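Local coordinates for beta-L-arabinobiosidase (Bacteroides thetaiotaomicron, PDB 5MQR), which probably hydrolyses glycosidic bonds in complex plant pectin, acting as a beta-L-arabinobiosidase and perhaps also as an exo-alpha-sialidase, at residues Arg927-Arg933 / Leu998-Thr1002; Leu240-Gln244 / Arg373-Asn379. All coordinates share one frame; numbering follows the deposited sequence.

Interaction 1. Residues Arg927-Arg933 / Leu998-Thr1002; sequences RRHPEFR and LDEVT
Arg933 reaches across to Asp999 and Glu1000 with one nitrogen, NH1, in a small salt-bridge network. Arg933 NH1 lies 2.8 Å from Glu1000 OE1, met on its syn side, with the two charged planes almost perpendicular. The bond from Arg933 NH1 to Asp999 OD2 is longer, 3.0 Å, but straighter (170°), and comes from above that carboxylate. Asp999 OD1 meanwhile takes Val1001 N, closing an Asx turn, and Thr1002 N, completing an Asx motif, which holds the acid in position. Glu1000, bent at chi2 (-73°), sets its other oxygen, OE2, 3.3 Å from CE1 at the edge of the Phe932 ring, and Arg933 CG lies over the rim of one face of that ring. The looser side belongs to Arg927: its NH2 comes no nearer than 3.8 Å to Val1001 CG2, and NE reaches Glu1000 OE2 through a water, while NH1 binds Ser917 O. A methionine in place of Arg933 would probably leave the Asp999 and Glu1000 carboxylates side by side without their shared positive partner. Two loops near the surface of the MGH1-like domain are thus joined mainly by charge, through one arginine nitrogen shared by two carboxylates, with Arg927 adding a water-bridged link.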
ATOM      1  N   ARG A 927     -15.890 -17.441 -38.967  1.00 27.79           N
ATOM      2  CA  ARG A 927     -16.959 -18.438 -38.832  1.00 28.21           C
ATOM      3  C   ARG A 927     -17.920 -18.500 -40.038  1.00 29.90           C
ATOM      4  O   ARG A 927     -18.503 -19.558 -40.307  1.00 29.94           O
ATOM      5  CB  ARG A 927     -17.708 -18.206 -37.531  1.00 27.75           C
ATOM      6  CG  ARG A 927     -16.810 -18.451 -36.328  1.00 27.27           C
ATOM      7  CD  ARG A 927     -17.498 -18.108 -35.027  1.00 26.87           C
ATOM      8  NE  ARG A 927     -18.485 -19.114 -34.658  1.00 27.12           N
ATOM      9  CZ  ARG A 927     -19.495 -18.930 -33.803  1.00 27.28           C
ATOM     10  NH1 ARG A 927     -19.701 -17.759 -33.191  1.00 27.23           N
ATOM     11  NH2 ARG A 927     -20.323 -19.936 -33.558  1.00 27.39           N
ATOM     12  N   ARG A 928     -18.057 -17.382 -40.764  1.00 31.02           N
ATOM     13  CA  ARG A 928     -18.860 -17.314 -42.004  1.00 32.59           C
ATOM     14  C   ARG A 928     -18.325 -18.103 -43.193  1.00 33.74           C
ATOM     15  O   ARG A 928     -19.051 -18.309 -44.165  1.00 35.05           O
ATOM     16  CB  ARG A 928     -19.026 -15.854 -42.466  1.00 33.02           C
ATOM     17  CG  ARG A 928     -17.742 -15.156 -42.930  1.00 32.90           C
ATOM     18  CD  ARG A 928     -18.061 -13.799 -43.539  1.00 33.42           C
ATOM     19  NE  ARG A 928     -18.541 -12.859 -42.531  1.00 32.97           N
ATOM     20  CZ  ARG A 928     -17.766 -12.183 -41.680  1.00 32.15           C
ATOM     21  NH1 ARG A 928     -16.437 -12.313 -41.687  1.00 31.83           N
ATOM     22  NH2 ARG A 928     -18.322 -11.351 -40.812  1.00 31.79           N
ATOM     23  N   HIS A 929     -17.057 -18.492 -43.165  1.00 34.22           N
ATOM     24  CA  HIS A 929     -16.470 -19.081 -44.340  1.00 35.12           C
ATOM     25  C   HIS A 929     -17.005 -20.506 -44.567  1.00 36.11           C
ATOM     26  O   HIS A 929     -17.042 -21.312 -43.627  1.00 35.21           O
ATOM     27  CB  HIS A 929     -14.947 -19.063 -44.287  1.00 34.79           C
ATOM     28  CG  HIS A 929     -14.324 -19.249 -45.626  1.00 35.02           C
ATOM     29  ND1 HIS A 929     -14.030 -20.490 -46.126  1.00 35.19           N
ATOM     30  CD2 HIS A 929     -13.987 -18.362 -46.588  1.00 35.62           C
ATOM     31  CE1 HIS A 929     -13.529 -20.369 -47.341  1.00 35.90           C
ATOM     32  NE2 HIS A 929     -13.486 -19.085 -47.644  1.00 36.24           N
ATOM     33  N   PRO A 930     -17.439 -20.814 -45.812  1.00 37.09           N
ATOM     34  CA  PRO A 930     -18.035 -22.135 -46.057  1.00 37.65           C
ATOM     35  C   PRO A 930     -17.112 -23.325 -45.779  1.00 37.14           C
ATOM     36  O   PRO A 930     -17.600 -24.413 -45.523  1.00 37.81           O
ATOM     37  CB  PRO A 930     -18.420 -22.095 -47.558  1.00 38.95           C
ATOM     38  CG  PRO A 930     -18.420 -20.645 -47.948  1.00 39.19           C
ATOM     39  CD  PRO A 930     -17.469 -19.951 -47.016  1.00 38.13           C
ATOM     40  N   GLU A 931     -15.805 -23.136 -45.883  1.00 36.52           N
ATOM     41  CA  GLU A 931     -14.847 -24.174 -45.492  1.00 36.45           C
ATOM     42  C   GLU A 931     -14.467 -24.214 -43.997  1.00 35.46           C
ATOM     43  O   GLU A 931     -13.567 -24.987 -43.608  1.00 34.90           O
ATOM     44  CB  GLU A 931     -13.584 -24.090 -46.353  1.00 37.17           C
ATOM     45  CG  GLU A 931     -13.835 -24.144 -47.860  1.00 38.17           C
ATOM     46  CD  GLU A 931     -12.552 -23.948 -48.664  1.00 39.11           C
ATOM     47  OE1 GLU A 931     -11.506 -24.509 -48.251  1.00 38.57           O
ATOM     48  OE2 GLU A 931     -12.584 -23.239 -49.712  1.00 40.59           O
ATOM     49  N   PHE A 932     -15.147 -23.421 -43.161  1.00 34.85           N
ATOM     50  CA  PHE A 932     -14.903 -23.403 -41.708  1.00 33.62           C
ATOM     51  C   PHE A 932     -15.105 -24.796 -41.125  1.00 33.45           C
ATOM     52  O   PHE A 932     -16.181 -25.352 -41.234  1.00 34.41           O
ATOM     53  CB  PHE A 932     -15.837 -22.395 -41.005  1.00 33.01           C
ATOM     54  CG  PHE A 932     -15.598 -22.262 -39.519  1.00 32.10           C
ATOM     55  CD1 PHE A 932     -16.264 -23.089 -38.615  1.00 31.44           C
ATOM     56  CD2 PHE A 932     -14.701 -21.310 -39.015  1.00 31.07           C
ATOM     57  CE1 PHE A 932     -16.045 -22.966 -37.247  1.00 30.96           C
ATOM     58  CE2 PHE A 932     -14.495 -21.186 -37.646  1.00 30.42           C
ATOM     59  CZ  PHE A 932     -15.157 -22.014 -36.763  1.00 30.23           C
ATOM     60  N   ARG A 933     -14.048 -25.334 -40.512  1.00 33.61           N
ATOM     61  CA  ARG A 933     -14.040 -26.646 -39.846  1.00 33.67           C
ATOM     62  C   ARG A 933     -14.682 -27.772 -40.655  1.00 34.11           C
ATOM     63  O   ARG A 933     -15.553 -28.496 -40.186  1.00 33.47           O
ATOM     64  CB  ARG A 933     -14.603 -26.544 -38.426  1.00 33.66           C
ATOM     65  CG  ARG A 933     -13.724 -25.684 -37.507  1.00 34.13           C
ATOM     66  CD  ARG A 933     -14.097 -25.804 -36.031  1.00 34.08           C
ATOM     67  NE  ARG A 933     -13.831 -27.158 -35.535  1.00 34.58           N
ATOM     68  CZ  ARG A 933     -14.449 -27.750 -34.513  1.00 34.81           C
ATOM     69  NH1 ARG A 933     -15.379 -27.116 -33.791  1.00 34.78           N
ATOM     70  NH2 ARG A 933     -14.113 -28.996 -34.199  1.00 35.08           N
ATOM     71  N   LEU A 998      -9.194 -26.363 -29.023  1.00 24.76           N
ATOM     72  CA  LEU A 998     -10.536 -26.667 -28.515  1.00 25.22           C
ATOM     73  C   LEU A 998     -11.660 -26.196 -29.431  1.00 25.30           C
ATOM     74  O   LEU A 998     -11.484 -25.313 -30.280  1.00 25.56           O
ATOM     75  CB  LEU A 998     -10.719 -26.032 -27.123  1.00 25.48           C
ATOM     76  CG  LEU A 998     -10.628 -24.503 -27.122  1.00 26.30           C
ATOM     77  CD1 LEU A 998     -11.815 -23.890 -26.408  1.00 27.13           C
ATOM     78  CD2 LEU A 998      -9.328 -23.963 -26.541  1.00 26.46           C
ATOM     79  N   ASP A 999     -12.822 -26.781 -29.207  1.00 25.35           N
ATOM     80  CA  ASP A 999     -14.029 -26.466 -29.941  1.00 25.81           C
ATOM     81  C   ASP A 999     -14.529 -25.065 -29.559  1.00 25.60           C
ATOM     82  O   ASP A 999     -14.674 -24.754 -28.380  1.00 24.94           O
ATOM     83  CB  ASP A 999     -15.088 -27.528 -29.647  1.00 26.37           C
ATOM     84  CG  ASP A 999     -16.311 -27.378 -30.510  1.00 27.30           C
ATOM     85  OD1 ASP A 999     -17.026 -26.358 -30.383  1.00 27.86           O
ATOM     86  OD2 ASP A 999     -16.551 -28.264 -31.339  1.00 27.60           O
ATOM     87  N   GLU A1000     -14.760 -24.228 -30.569  1.00 25.55           N
ATOM     88  CA  GLU A1000     -15.089 -22.817 -30.367  1.00 25.81           C
ATOM     89  C   GLU A1000     -16.477 -22.575 -29.757  1.00 26.21           C
ATOM     90  O   GLU A1000     -16.690 -21.558 -29.072  1.00 25.79           O
ATOM     91  CB  GLU A1000     -14.933 -22.016 -31.682  1.00 26.28           C
ATOM     92  CG  GLU A1000     -16.071 -22.136 -32.713  1.00 27.26           C
ATOM     93  CD  GLU A1000     -16.153 -23.472 -33.472  1.00 27.86           C
ATOM     94  OE1 GLU A1000     -15.209 -24.308 -33.395  1.00 27.66           O
ATOM     95  OE2 GLU A1000     -17.175 -23.680 -34.187  1.00 29.03           O
ATOM     96  N   VAL A1001     -17.408 -23.496 -30.033  1.00 26.55           N
ATOM     97  CA  VAL A1001     -18.788 -23.442 -29.504  1.00 27.05           C
ATOM     98  C   VAL A1001     -18.930 -24.163 -28.151  1.00 26.56           C
ATOM     99  O   VAL A1001     -19.634 -23.663 -27.266  1.00 25.78           O
ATOM    100  CB  VAL A1001     -19.804 -24.045 -30.503  1.00 27.84           C
ATOM    101  CG1 VAL A1001     -21.235 -24.104 -29.932  1.00 28.12           C
ATOM    102  CG2 VAL A1001     -19.795 -23.266 -31.812  1.00 28.15           C
ATOM    103  N   THR A1002     -18.302 -25.340 -28.019  1.00 26.30           N
ATOM    104  CA  THR A1002     -18.548 -26.218 -26.863  1.00 26.09           C
ATOM    105  C   THR A1002     -17.502 -26.143 -25.817  1.00 24.95           C
ATOM    106  O   THR A1002     -17.750 -26.575 -24.731  1.00 25.19           O
ATOM    107  CB  THR A1002     -18.690 -27.711 -27.214  1.00 26.53           C
ATOM    108  OG1 THR A1002     -17.443 -28.239 -27.673  1.00 25.90           O
ATOM    109  CG2 THR A1002     -19.736 -27.893 -28.269  1.00 27.72           C
TER
HETATM  110  O   HOH W   1     -18.602 -21.682 -35.343  1.00 29.89           O

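Interaction 2. Residues Leu240-Gln244 / Arg373-Asn379; sequences LYMMQ and RGIQEGN
Gln244 and Arg373 meet through the amide oxygen of the glutamine: Arg373 NH2 donates to Gln244 OE1 at 2.7 Å, in the carbonyl plane, and NH1 adds a weak second bond at 3.2 Å. The arginine starts with CG anti to the backbone N (chi1 178°) and bends at chi2, which turns the edge of its guanidinium to the oxygen. The same amide donates twice, from Gln244 NE2 to Gln376 OE1 at 2.9 Å and back to Leu240 O at 3.0 Å, both acceptors lying in its plane; bonds at both ends fix its flip. Gln376 OE1 is approached from above its carbonyl plane. These bonds tie residues 240-244, which begin on helix 239-242, to a loop in the beta-propeller part, where Tyr241, Gln244 and Gln376 all lean on Val153 of strand 148-157, the first strand of a four-stranded antiparallel sheet. The side chain of Gln376 also lies about 3 Å from a bound calcium ion. The Tyr241 ring has Gln376 OE1 over one face, the amide turned 36° from it, with Gln376 NE2 3.5 Å from Tyr241 CE2. At the ring's edge, Asn379 ND2 donates to Tyr241 OH at 2.9 Å, while Asn379 OD1 takes Val157 N. A single water lies 2.6 Å from Tyr241 OH, in the ring plane and near Glu377 O. The loop presents Gln376 and Asn379 from the two ends of a type II turn, in which Gly378 adopts a positive phi where a CB would press on the carbonyl O of Glu377.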
ATOM      1  N   LEU A 240     -25.072  20.691  15.360  1.00 29.65           N
ATOM      2  CA  LEU A 240     -23.872  19.913  15.652  1.00 29.00           C
ATOM      3  C   LEU A 240     -23.091  20.441  16.873  1.00 28.40           C
ATOM      4  O   LEU A 240     -22.438  19.669  17.575  1.00 27.28           O
ATOM      5  CB  LEU A 240     -22.941  19.834  14.442  1.00 28.96           C
ATOM      6  CG  LEU A 240     -23.534  19.217  13.178  1.00 29.62           C
ATOM      7  CD1 LEU A 240     -22.439  19.127  12.141  1.00 29.45           C
ATOM      8  CD2 LEU A 240     -24.142  17.845  13.448  1.00 29.81           C
ATOM      9  N   TYR A 241     -23.152  21.747  17.100  1.00 28.53           N
ATOM     10  CA  TYR A 241     -22.557  22.358  18.279  1.00 28.65           C
ATOM     11  C   TYR A 241     -23.459  22.207  19.510  1.00 29.46           C
ATOM     12  O   TYR A 241     -22.953  21.980  20.607  1.00 29.63           O
ATOM     13  CB  TYR A 241     -22.155  23.826  17.996  1.00 28.47           C
ATOM     14  CG  TYR A 241     -20.852  23.873  17.229  1.00 27.59           C
ATOM     15  CD1 TYR A 241     -20.795  23.536  15.871  1.00 27.37           C
ATOM     16  CD2 TYR A 241     -19.660  24.157  17.880  1.00 27.03           C
ATOM     17  CE1 TYR A 241     -19.585  23.542  15.179  1.00 26.73           C
ATOM     18  CE2 TYR A 241     -18.454  24.166  17.209  1.00 26.60           C
ATOM     19  CZ  TYR A 241     -18.414  23.859  15.861  1.00 26.62           C
ATOM     20  OH  TYR A 241     -17.184  23.853  15.228  1.00 26.05           O
HETATM   21  N   MSE A 242     -24.782  22.274  19.342  1.00 30.51           N
HETATM   22  CA  MSE A 242     -25.701  22.068  20.488  1.00 31.29           C
HETATM   23  C   MSE A 242     -25.615  20.639  21.018  1.00 31.31           C
HETATM   24  O   MSE A 242     -25.674  20.425  22.237  1.00 31.80           O
HETATM   25  CB  MSE A 242     -27.130  22.452  20.153  1.00 32.08           C
HETATM   26  CG  MSE A 242     -27.282  23.901  19.710  1.00 32.71           C
HETATM   27 SE   MSE A 242     -26.668  25.128  21.097  1.00 33.64          SE
HETATM   28  CE  MSE A 242     -24.830  25.431  20.464  1.00 32.66           C
HETATM   29  N   MSE A 243     -25.384  19.667  20.133  1.00 31.20           N
HETATM   30  CA  MSE A 243     -25.150  18.278  20.537  1.00 31.77           C
HETATM   31  C   MSE A 243     -23.966  18.102  21.453  1.00 31.59           C
HETATM   32  O   MSE A 243     -23.890  17.111  22.185  1.00 31.53           O
HETATM   33  CB  MSE A 243     -24.902  17.375  19.335  1.00 31.96           C
HETATM   34  CG  MSE A 243     -26.135  17.204  18.451  1.00 33.53           C
HETATM   35 SE   MSE A 243     -27.631  16.329  19.386  1.00 36.95          SE
HETATM   36  CE  MSE A 243     -26.872  14.514  19.235  1.00 35.66           C
ATOM     37  N   GLN A 244     -23.028  19.047  21.415  1.00 31.40           N
ATOM     38  CA  GLN A 244     -21.819  18.990  22.238  1.00 30.55           C
ATOM     39  C   GLN A 244     -21.912  19.850  23.474  1.00 30.33           C
ATOM     40  O   GLN A 244     -20.918  20.052  24.145  1.00 30.76           O
ATOM     41  CB  GLN A 244     -20.600  19.396  21.407  1.00 30.21           C
ATOM     42  CG  GLN A 244     -20.400  18.531  20.174  1.00 30.17           C
ATOM     43  CD  GLN A 244     -19.232  18.986  19.322  1.00 30.28           C
ATOM     44  OE1 GLN A 244     -18.070  18.865  19.725  1.00 29.97           O
ATOM     45  NE2 GLN A 244     -19.536  19.536  18.141  1.00 30.67           N
ATOM     46  N   ARG A 373      -9.269  13.683  20.693  1.00 22.27           N
ATOM     47  CA  ARG A 373     -10.125  14.667  20.099  1.00 23.15           C
ATOM     48  C   ARG A 373      -9.303  15.363  19.032  1.00 23.02           C
ATOM     49  O   ARG A 373      -8.128  15.693  19.244  1.00 22.71           O
ATOM     50  CB  ARG A 373     -10.564  15.609  21.217  1.00 24.55           C
ATOM     51  CG  ARG A 373     -11.440  16.745  20.830  1.00 25.50           C
ATOM     52  CD  ARG A 373     -12.892  16.386  20.589  1.00 26.06           C
ATOM     53  NE  ARG A 373     -13.572  17.611  20.143  1.00 27.09           N
ATOM     54  CZ  ARG A 373     -14.871  17.732  19.918  1.00 27.86           C
ATOM     55  NH1 ARG A 373     -15.695  16.702  20.097  1.00 28.30           N
ATOM     56  NH2 ARG A 373     -15.354  18.893  19.512  1.00 27.88           N
ATOM     57  N   GLY A 374      -9.919  15.564  17.874  1.00 22.71           N
ATOM     58  CA  GLY A 374      -9.259  16.114  16.701  1.00 21.99           C
ATOM     59  C   GLY A 374     -10.010  17.373  16.305  1.00 22.46           C
ATOM     60  O   GLY A 374     -10.745  17.952  17.109  1.00 22.41           O
ATOM     61  N   ILE A 375      -9.860  17.757  15.048  1.00 22.20           N
ATOM     62  CA  ILE A 375     -10.425  18.974  14.537  1.00 23.00           C
ATOM     63  C   ILE A 375     -11.794  18.689  13.916  1.00 23.32           C
ATOM     64  O   ILE A 375     -11.914  17.841  13.028  1.00 22.07           O
ATOM     65  CB  ILE A 375      -9.478  19.583  13.477  1.00 23.55           C
ATOM     66  CG1 ILE A 375      -8.099  19.856  14.120  1.00 23.33           C
ATOM     67  CG2 ILE A 375     -10.094  20.834  12.811  1.00 23.98           C
ATOM     68  CD1 ILE A 375      -6.975  20.042  13.128  1.00 23.20           C
ATOM     69  N   GLN A 376     -12.816  19.397  14.400  1.00 23.75           N
ATOM     70  CA  GLN A 376     -14.133  19.324  13.820  1.00 24.64           C
ATOM     71  C   GLN A 376     -14.151  19.747  12.356  1.00 25.28           C
ATOM     72  O   GLN A 376     -13.331  20.566  11.920  1.00 26.26           O
ATOM     73  CB  GLN A 376     -15.092  20.251  14.552  1.00 25.50           C
ATOM     74  CG  GLN A 376     -15.524  19.716  15.885  1.00 25.57           C
ATOM     75  CD  GLN A 376     -16.658  20.519  16.434  1.00 25.91           C
ATOM     76  OE1 GLN A 376     -17.787  20.353  16.026  1.00 26.58           O
ATOM     77  NE2 GLN A 376     -16.362  21.395  17.348  1.00 25.80           N
ATOM     78  N   GLU A 377     -15.096  19.200  11.611  1.00 24.95           N
ATOM     79  CA  GLU A 377     -15.292  19.611  10.227  1.00 25.55           C
ATOM     80  C   GLU A 377     -15.636  21.087  10.195  1.00 25.79           C
ATOM     81  O   GLU A 377     -16.543  21.532  10.922  1.00 26.56           O
ATOM     82  CB  GLU A 377     -16.437  18.818   9.571  1.00 25.79           C
ATOM     83  CG  GLU A 377     -16.111  17.351   9.420  1.00 25.47           C
ATOM     84  CD  GLU A 377     -17.158  16.545   8.688  1.00 25.94           C
ATOM     85  OE1 GLU A 377     -18.309  17.035   8.491  1.00 27.02           O
ATOM     86  OE2 GLU A 377     -16.802  15.402   8.331  1.00 25.12           O
ATOM     87  N   GLY A 378     -14.928  21.827   9.351  1.00 25.68           N
ATOM     88  CA  GLY A 378     -15.100  23.272   9.238  1.00 26.63           C
ATOM     89  C   GLY A 378     -14.143  24.091  10.098  1.00 26.89           C
ATOM     90  O   GLY A 378     -14.049  25.310   9.900  1.00 27.37           O
ATOM     91  N   ASN A 379     -13.420  23.442  11.023  1.00 26.00           N
ATOM     92  CA  ASN A 379     -12.473  24.134  11.883  1.00 26.38           C
ATOM     93  C   ASN A 379     -11.019  23.959  11.454  1.00 26.46           C
ATOM     94  O   ASN A 379     -10.129  24.043  12.286  1.00 26.13           O
ATOM     95  CB  ASN A 379     -12.667  23.686  13.342  1.00 25.98           C
ATOM     96  CG  ASN A 379     -13.924  24.268  13.973  1.00 26.06           C
ATOM     97  OD1 ASN A 379     -14.586  25.126  13.409  1.00 25.58           O
ATOM     98  ND2 ASN A 379     -14.255  23.778  15.160  1.00 26.06           N
TER
HETATM   99  O   HOH W   2     -17.371  23.697  12.606  1.00 28.56           O

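Interaction 2 closes before interaction 1 opens, so the two follow in series along the chain and share no helix, strand or sheet. Their centres are 68 Å apart and their nearest atoms about 53 Å, too far to touch. The contact between residues 240-244 and 373-379 is buried in the propeller region, with the four-stranded sheets containing strands 266-269 and 311-315 falling between them in sequence. Residues 927-933 and 998-1002 lie far downstream, near the surface of the MGH1-like domain, separated by a stretch that is about half helix, including 948-964 and 972-985. One contact therefore joins parts of a beta-rich region and the other of a helical one, each within its own part of a multidomain enzyme.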